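Local coordinates for protein putative citrate lyase, alfa subunit (Streptococcus mutans, PDB 2HJ0) that is a putative citrate lyase alpha subunit of the CitF family, an alpha/beta protein of unconfirmed activity, at residues I256-Y259 with A260-I264. Residues are numbered along the deposited sequence; the frame is centred on the assembly and turned at random.
Sequences IAEY and AAKVI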
loop_
_atom_site.group_PDB
_atom_site.type_symbol
_atom_site.label_atom_id
_atom_site.label_comp_id
_atom_site.label_asym_id
_atom_site.label_seq_id
_atom_site.Cartn_x
_atom_site.Cartn_y
_atom_site.Cartn_z
ATOM N N ILE A 256 -40.931 2.816 -0.786
ATOM C CA ILE A 256 -39.973 2.473 -1.821
ATOM C C ILE A 256 -38.864 1.649 -1.185
ATOM O O ILE A 256 -38.465 0.614 -1.723
ATOM C CB ILE A 256 -39.391 3.746 -2.508
ATOM C CG1 ILE A 256 -40.517 4.495 -3.231
ATOM C CG2 ILE A 256 -38.315 3.360 -3.515
ATOM C CD1 ILE A 256 -40.111 5.786 -3.861
ATOM N N ALA A 257 -38.378 2.093 -0.033
ATOM C CA ALA A 257 -37.331 1.364 0.667
ATOM C C ALA A 257 -37.795 -0.050 0.958
ATOM O O ALA A 257 -37.079 -1.007 0.673
ATOM C CB ALA A 257 -36.983 2.064 1.970
ATOM N N GLU A 258 -38.997 -0.176 1.516
ATOM C CA GLU A 258 -39.526 -1.492 1.856
ATOM C C GLU A 258 -39.655 -2.408 0.650
ATOM O O GLU A 258 -39.305 -3.585 0.733
ATOM C CB GLU A 258 -40.871 -1.378 2.579
ATOM C CG GLU A 258 -41.476 -2.736 2.895
ATOM C CD GLU A 258 -42.406 -2.742 4.105
ATOM O OE1 GLU A 258 -43.308 -1.864 4.176
ATOM O OE2 GLU A 258 -42.238 -3.643 4.977
ATOM N N TYR A 259 -40.155 -1.878 -0.464
ATOM C CA TYR A 259 -40.280 -2.688 -1.669
ATOM C C TYR A 259 -38.875 -3.133 -2.089
ATOM O O TYR A 259 -38.669 -4.283 -2.483
ATOM C CB TYR A 259 -40.940 -1.898 -2.811
ATOM C CG TYR A 259 -42.465 -1.841 -2.790
ATOM C CD1 TYR A 259 -43.227 -2.877 -2.240
ATOM C CD2 TYR A 259 -43.150 -0.772 -3.381
ATOM C CE1 TYR A 259 -44.626 -2.846 -2.280
ATOM C CE2 TYR A 259 -44.543 -0.733 -3.427
ATOM C CZ TYR A 259 -45.273 -1.765 -2.878
ATOM O OH TYR A 259 -46.654 -1.700 -2.916
ATOM N N ALA A 260 -37.909 -2.222 -1.987
ATOM C CA ALA A 260 -36.532 -2.537 -2.348
ATOM C C ALA A 260 -35.986 -3.698 -1.515
ATOM O O ALA A 260 -35.377 -4.627 -2.049
ATOM C CB ALA A 260 -35.655 -1.306 -2.172
ATOM N N ALA A 261 -36.204 -3.644 -0.206
ATOM C CA ALA A 261 -35.730 -4.707 0.675
ATOM C C ALA A 261 -36.375 -6.056 0.352
ATOM O O ALA A 261 -35.714 -7.095 0.441
ATOM C CB ALA A 261 -35.988 -4.341 2.122
ATOM N N LYS A 262 -37.656 -6.044 -0.030
ATOM C CA LYS A 262 -38.354 -7.286 -0.365
ATOM C C LYS A 262 -37.745 -7.896 -1.614
ATOM O O LYS A 262 -37.693 -9.116 -1.755
ATOM C CB LYS A 262 -39.850 -7.050 -0.587
ATOM C CG LYS A 262 -40.663 -6.858 0.686
ATOM C CD LYS A 262 -42.113 -6.415 0.376
ATOM C CE LYS A 262 -42.920 -6.052 1.638
ATOM N NZ LYS A 262 -44.247 -5.459 1.286
ATOM N N VAL A 263 -37.274 -7.048 -2.519
ATOM C CA VAL A 263 -36.662 -7.564 -3.728
ATOM C C VAL A 263 -35.343 -8.257 -3.360
ATOM O O VAL A 263 -35.065 -9.355 -3.838
ATOM C CB VAL A 263 -36.418 -6.442 -4.753
ATOM C CG1 VAL A 263 -35.730 -7.000 -5.981
ATOM C CG2 VAL A 263 -37.735 -5.805 -5.136
ATOM N N ILE A 264 -34.559 -7.628 -2.488
ATOM C CA ILE A 264 -33.280 -8.176 -2.039
ATOM C C ILE A 264 -33.471 -9.457 -1.230
ATOM O O ILE A 264 -32.865 -10.490 -1.523
ATOM C CB ILE A 264 -32.508 -7.145 -1.147
ATOM C CG1 ILE A 264 -32.160 -5.898 -1.967
ATOM C CG2 ILE A 264 -31.219 -7.745 -0.600
ATOM C CD1 ILE A 264 -31.737 -4.730 -1.122
#
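E258 and K262 meet one helical turn apart on the partly exposed side of helix 251-265. The touch is made by methylenes: E258 CG lies 3.8 Å from K262 CE. With CG anti to N (chi1 178°), the E258 side chain turns beyond CB toward the following turn, which brings CG beside the lysine. The K262 chain is extended beyond CG and runs back over the preceding turn, with CG close to E258 O. The opposite charges stay apart, E258 OE2 to K262 NZ being 4.6 Å. That is beyond a salt bridge, so any attraction is probably modest. The Y259 ring stands near the same lysine, with CE1 4.4 Å from NZ, and its approach is oblique.

The backbone beneath is much tighter. Four successive i to i+4 hydrogen bonds join the two turns. A260 N to I256 O and A261 N to A257 O are both 2.9 Å. K262 N to E258 O and V263 N to Y259 O are both 3.1 Å.

The small A260 and A261 lie on the buried side. A260 touches V287 and A261 touches F290, both on helix 282-297. A260 and I256 also rest on I413 of strand 409-413, and V263 meets L411 of that strand. The arrangement is a regular alpha-helix with one hydrophobic side packed on a mixed beta-sheet and a neighbouring helix, as in layered alpha/beta folds.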